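Local coordinates for protein DNA polymerase III, beta chain (Streptococcus pneumoniae, PDB 2AWA) that probably forms a ring-shaped head-to-tail homodimer around DNA that tethers DNA polymerases and other proteins to it, conferring processivity, at residues K47-N52 and T56-N61; G300-E305 and A313-P318. All blocks are in the same frame, centred on the assembly; numbering follows the deposited sequence.

Interaction 1. Residues K47-N52 and T56-N61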
loop_
_atom_site.group_PDB
_atom_site.type_symbol
_atom_site.label_atom_id
_atom_site.label_comp_id
_atom_site.label_asym_id
_atom_site.label_seq_id
_atom_site.Cartn_x
_atom_site.Cartn_y
_atom_site.Cartn_z
ATOM N N LYS B 47 -7.803 12.712 23.725
ATOM C CA LYS B 47 -8.461 13.439 24.793
ATOM C C LYS B 47 -9.161 14.601 24.156
ATOM O O LYS B 47 -8.583 15.275 23.308
ATOM C CB LYS B 47 -7.437 13.942 25.813
ATOM C CG LYS B 47 -7.951 14.968 26.821
ATOM C CD LYS B 47 -7.020 15.020 28.021
ATOM C CE LYS B 47 -6.935 16.395 28.657
ATOM N NZ LYS B 47 -8.211 16.806 29.253
ATOM N N ILE B 48 -10.399 14.833 24.585
ATOM C CA ILE B 48 -11.290 15.811 23.977
ATOM C C ILE B 48 -11.816 16.756 25.040
ATOM O O ILE B 48 -12.741 16.407 25.782
ATOM C CB ILE B 48 -12.477 15.113 23.294
ATOM C CG1 ILE B 48 -11.970 14.188 22.199
ATOM C CG2 ILE B 48 -13.454 16.124 22.685
ATOM C CD1 ILE B 48 -12.999 13.218 21.762
ATOM N N ASP B 49 -11.217 17.940 25.112
ATOM C CA ASP B 49 -11.653 18.996 26.016
ATOM C C ASP B 49 -12.577 19.927 25.268
ATOM O O ASP B 49 -12.260 20.358 24.168
ATOM C CB ASP B 49 -10.462 19.802 26.525
ATOM C CG ASP B 49 -9.820 19.183 27.748
ATOM O OD1 ASP B 49 -10.508 19.090 28.799
ATOM O OD2 ASP B 49 -8.624 18.813 27.662
ATOM N N VAL B 50 -13.711 20.248 25.877
ATOM C CA VAL B 50 -14.712 21.060 25.241
ATOM C C VAL B 50 -14.976 22.244 26.131
ATOM O O VAL B 50 -15.495 22.080 27.228
ATOM C CB VAL B 50 -16.012 20.278 25.062
ATOM C CG1 VAL B 50 -17.099 21.179 24.462
ATOM C CG2 VAL B 50 -15.767 19.062 24.202
ATOM N N THR B 51 -14.614 23.433 25.653
ATOM C CA THR B 51 -14.820 24.670 26.386
ATOM C C THR B 51 -15.742 25.590 25.594
ATOM O O THR B 51 -16.137 25.266 24.476
ATOM C CB THR B 51 -13.475 25.396 26.678
ATOM O OG1 THR B 51 -12.774 25.645 25.454
ATOM C CG2 THR B 51 -12.598 24.555 27.601
ATOM N N ASN B 52 -16.097 26.729 26.196
ATOM C CA ASN B 52 -16.922 27.734 25.521
ATOM C C ASN B 52 -16.340 28.178 24.179
ATOM O O ASN B 52 -17.074 28.308 23.188
ATOM C CB ASN B 52 -17.130 28.958 26.421
ATOM C CG ASN B 52 -18.374 28.842 27.279
ATOM O OD1 ASN B 52 -19.388 28.280 26.852
ATOM N ND2 ASN B 52 -18.311 29.383 28.494
ATOM N N THR B 56 -10.758 21.129 21.942
ATOM C CA THR B 56 -9.324 20.882 21.863
ATOM C C THR B 56 -9.098 19.384 21.824
ATOM O O THR B 56 -9.605 18.647 22.657
ATOM C CB THR B 56 -8.573 21.451 23.074
ATOM O OG1 THR B 56 -8.956 22.811 23.293
ATOM C CG2 THR B 56 -7.057 21.402 22.843
ATOM N N LEU B 57 -8.334 18.944 20.833
ATOM C CA LEU B 57 -7.960 17.537 20.692
ATOM C C LEU B 57 -6.522 17.347 21.119
ATOM O O LEU B 57 -5.617 17.902 20.504
ATOM C CB LEU B 57 -8.120 17.091 19.241
ATOM C CG LEU B 57 -9.546 17.230 18.722
ATOM C CD1 LEU B 57 -9.574 16.987 17.234
ATOM C CD2 LEU B 57 -10.484 16.285 19.457
ATOM N N ILE B 58 -6.322 16.552 22.166
ATOM C CA ILE B 58 -4.977 16.271 22.673
ATOM C C ILE B 58 -4.538 14.821 22.446
ATOM O O ILE B 58 -5.273 13.872 22.729
ATOM C CB ILE B 58 -4.827 16.675 24.152
ATOM C CG1 ILE B 58 -5.087 18.180 24.285
ATOM C CG2 ILE B 58 -3.432 16.331 24.653
ATOM C CD1 ILE B 58 -4.998 18.721 25.707
ATOM N N GLY B 59 -3.330 14.683 21.915
ATOM C CA GLY B 59 -2.691 13.385 21.708
ATOM C C GLY B 59 -1.201 13.426 22.009
ATOM O O GLY B 59 -0.533 14.462 21.847
ATOM N N SER B 60 -0.673 12.291 22.446
ATOM C CA SER B 60 0.733 12.195 22.786
ATOM C C SER B 60 1.190 10.754 22.849
ATOM O O SER B 60 0.395 9.827 22.999
ATOM C CB SER B 60 1.007 12.865 24.128
ATOM O OG SER B 60 0.238 12.261 25.147
ATOM N N ASN B 61 2.493 10.571 22.724
ATOM C CA ASN B 61 3.074 9.260 22.799
ATOM C C ASN B 61 4.314 9.249 23.672
ATOM O O ASN B 61 5.052 8.264 23.677
ATOM C CB ASN B 61 3.380 8.757 21.385
ATOM C CG ASN B 61 4.444 9.580 20.677
ATOM O OD1 ASN B 61 5.106 10.419 21.277
ATOM N ND2 ASN B 61 4.621 9.320 19.389
HETATM O O HOH W 1 -11.161 23.269 24.155
#

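Interaction 2. Residues G300-E305 and A313-P318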
loop_
_atom_site.group_PDB
_atom_site.type_symbol
_atom_site.label_atom_id
_atom_site.label_comp_id
_atom_site.label_asym_id
_atom_site.label_seq_id
_atom_site.Cartn_x
_atom_site.Cartn_y
_atom_site.Cartn_z
ATOM N N GLY B 300 27.939 -5.029 0.332
ATOM C CA GLY B 300 27.023 -4.196 -0.412
ATOM C C GLY B 300 27.559 -2.862 -0.875
ATOM O O GLY B 300 26.970 -1.831 -0.575
ATOM N N THR B 301 28.666 -2.895 -1.616
ATOM C CA THR B 301 29.235 -1.694 -2.200
ATOM C C THR B 301 29.278 -1.633 -3.717
ATOM O O THR B 301 29.359 -2.619 -4.392
ATOM C CB THR B 301 30.661 -1.454 -1.723
ATOM O OG1 THR B 301 31.450 -2.600 -2.021
ATOM C CG2 THR B 301 30.675 -1.164 -0.240
ATOM N N VAL B 302 29.236 -0.418 -4.222
ATOM C CA VAL B 302 29.439 -0.101 -5.624
ATOM C C VAL B 302 30.852 0.481 -5.705
ATOM O O VAL B 302 31.324 1.107 -4.766
ATOM C CB VAL B 302 28.363 0.932 -6.133
ATOM C CG1 VAL B 302 28.584 2.323 -5.528
ATOM C CG2 VAL B 302 28.350 1.031 -7.642
ATOM N N LYS B 303 31.527 0.229 -6.814
ATOM C CA LYS B 303 32.871 0.693 -7.044
ATOM C C LYS B 303 32.802 1.640 -8.215
ATOM O O LYS B 303 32.393 1.246 -9.303
ATOM C CB LYS B 303 33.791 -0.490 -7.362
ATOM C CG LYS B 303 35.183 -0.111 -7.910
ATOM C CD LYS B 303 36.300 -1.100 -7.497
ATOM C CE LYS B 303 36.204 -2.473 -8.130
ATOM N NZ LYS B 303 36.353 -2.465 -9.611
ATOM N N LEU B 304 33.152 2.900 -7.975
ATOM C CA LEU B 304 33.314 3.861 -9.049
ATOM C C LEU B 304 34.742 3.784 -9.501
ATOM O O LEU B 304 35.657 3.836 -8.671
ATOM C CB LEU B 304 33.020 5.294 -8.604
ATOM C CG LEU B 304 31.603 5.808 -8.761
ATOM C CD1 LEU B 304 31.584 7.309 -8.560
ATOM C CD2 LEU B 304 31.061 5.451 -10.128
ATOM N N GLU B 305 34.925 3.643 -10.809
ATOM C CA GLU B 305 36.235 3.726 -11.418
ATOM C C GLU B 305 36.289 4.965 -12.312
ATOM O O GLU B 305 35.434 5.170 -13.152
ATOM C CB GLU B 305 36.514 2.453 -12.217
ATOM C CG GLU B 305 37.974 2.246 -12.593
ATOM C CD GLU B 305 38.122 1.380 -13.836
ATOM O OE1 GLU B 305 37.377 0.380 -13.957
ATOM O OE2 GLU B 305 38.972 1.703 -14.700
ATOM N N ALA B 313 30.723 2.322 -13.141
ATOM C CA ALA B 313 30.277 1.643 -11.917
ATOM C C ALA B 313 30.353 0.132 -12.079
ATOM O O ALA B 313 29.953 -0.427 -13.130
ATOM C CB ALA B 313 28.865 2.047 -11.569
ATOM N N HIS B 314 30.836 -0.520 -11.017
ATOM C CA HIS B 314 31.022 -1.959 -10.997
ATOM C C HIS B 314 30.571 -2.584 -9.688
ATOM O O HIS B 314 30.923 -2.118 -8.602
ATOM C CB HIS B 314 32.476 -2.307 -11.253
ATOM C CG HIS B 314 33.074 -1.563 -12.407
ATOM N ND1 HIS B 314 33.280 -2.145 -13.638
ATOM C CD2 HIS B 314 33.509 -0.281 -12.513
ATOM C CE1 HIS B 314 33.815 -1.255 -14.455
ATOM N NE2 HIS B 314 33.957 -0.115 -13.800
ATOM N N VAL B 315 29.781 -3.646 -9.821
ATOM C CA VAL B 315 29.358 -4.459 -8.706
ATOM C C VAL B 315 29.603 -5.893 -9.105
ATOM O O VAL B 315 29.258 -6.298 -10.209
ATOM C CB VAL B 315 27.845 -4.290 -8.408
ATOM C CG1 VAL B 315 27.411 -5.229 -7.270
ATOM C CG2 VAL B 315 27.502 -2.809 -8.071
ATOM N N HIS B 316 30.191 -6.661 -8.206
ATOM C CA HIS B 316 30.311 -8.078 -8.412
ATOM C C HIS B 316 29.700 -8.827 -7.262
ATOM O O HIS B 316 30.261 -8.860 -6.190
ATOM C CB HIS B 316 31.763 -8.506 -8.547
ATOM C CG HIS B 316 31.912 -9.959 -8.833
ATOM N ND1 HIS B 316 32.020 -10.906 -7.837
ATOM C CD2 HIS B 316 31.941 -10.638 -10.002
ATOM C CE1 HIS B 316 32.133 -12.105 -8.383
ATOM N NE2 HIS B 316 32.094 -11.967 -9.694
ATOM N N SER B 317 28.562 -9.459 -7.504
ATOM C CA SER B 317 27.896 -10.270 -6.495
ATOM C C SER B 317 28.002 -11.746 -6.863
ATOM O O SER B 317 27.232 -12.240 -7.668
ATOM C CB SER B 317 26.445 -9.837 -6.371
ATOM O OG SER B 317 25.837 -10.551 -5.330
ATOM N N PRO B 318 28.955 -12.463 -6.265
ATOM C CA PRO B 318 29.174 -13.812 -6.751
ATOM C C PRO B 318 27.935 -14.657 -6.525
ATOM O O PRO B 318 27.190 -14.431 -5.557
ATOM C CB PRO B 318 30.353 -14.332 -5.917
ATOM C CG PRO B 318 30.894 -13.158 -5.174
ATOM C CD PRO B 318 29.818 -12.123 -5.122
#

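Interaction 1. Residues K47-N52 and T56-N61
Strands 47-50 and 56-60 run antiparallel with their axes 4.9 Å apart, Lys47 and Asp49 making hydrogen-bonded pairs with Ile58 and Thr56 on either side of the non-hydrogen-bonded pair Ile48-Leu57. Ile58 N to Lys47 O is 2.8 Å and almost straight (175° at the hydrogen); Thr56 N to Asp49 O is also 2.8 Å.

On the face of Lys47, Asp49, Thr56 and Ile58, the lysine CB sits against Ile58 CB at 4.1 Å. With CG anti to the backbone N (chi1 167°) and bends at chi3 and chi4, the rest of the lysine leads away from strand 56-60 and brings NZ to the syn side of Asp49 OD2, though 29° out of the carboxylate plane, a 2.6 Å salt bridge along its own strand. That same OD2 lies 4.1 Å from Ile58 CD1, carboxylate and isoleucine crossing at a slant. On the other face, Ile48 and Leu57 lie side by side, Ile48 CG1 to Leu57 CD2 3.8 Å, and Leu57 also rests on Ala26, Leu27 and Thr30 of helix 20-31.

This is an antiparallel beta hairpin of strands 45-50 and 54-60 in the N-terminal clamp domain, its apolar face turned to a helix as in the DNA-clamp fold.

Interaction 2. Residues G300-E305 and A313-P318
Lys303 and His314 exchange two backbone hydrogen bonds: His314 N to Lys303 O is 2.9 Å and Lys303 N to His314 O is 3.0 Å. Both are bent, near 150° at the hydrogen. Ala313 CA adds a CA-H...O contact to Lys303 O at 3.4 Å.

The imidazole of His314 reaches across to the other strand. Its CG stands beside the backbone N (chi1 -47°), which sets CD2 near Lys303 O, an oxygen that meets the ring at its edge and in plane. Beyond it, Glu305 CB lies 4.0 Å from His314 NE2. The carboxylate approaches the ring obliquely, the two planes 23° apart, but the angle from NE2 to OE1 is poor for a hydrogen bond; NE2 is instead bonded to Ser312 OG. Lys303 CB packs on His314 O.

The opposite face is apolar. Val302 CG2 is its meeting point, 4.0 Å from Val315 CG2 and 4.1 Å from Ala313 CB, with the two valines crossing at about a right angle. Leu304 CD2 reaches the same alanine methyl more loosely.

Helix 280-294 covers this side, Ala290 touching both valines and Leu293 touching Val315. Within the four-stranded antiparallel sheet the hairpin occupies the middle: strand 337-341 flanks 302-307, and strand 321-327 flanks 310-317.

Overall arrangement
Interaction 1 comes first along the chain, well ahead of interaction 2; their centres are about 54 Å apart and their nearest atoms about 32 Å, on opposite sides of the chain's centre. Each joins neighbouring strands of a beta hairpin, one in the N-terminal domain and the other in the C-terminal domain, and each turns an apolar face to a helix, 20-31 or 280-294. They share no sheet: strands 45-50 and 54-60 belong to one that runs on through 64-71 to strands of the central domain, whereas 302-307 and 310-317 lie in a separate four-stranded sheet. The resemblance fits a clamp subunit built from three related domains, two such subunits closing the ring around DNA.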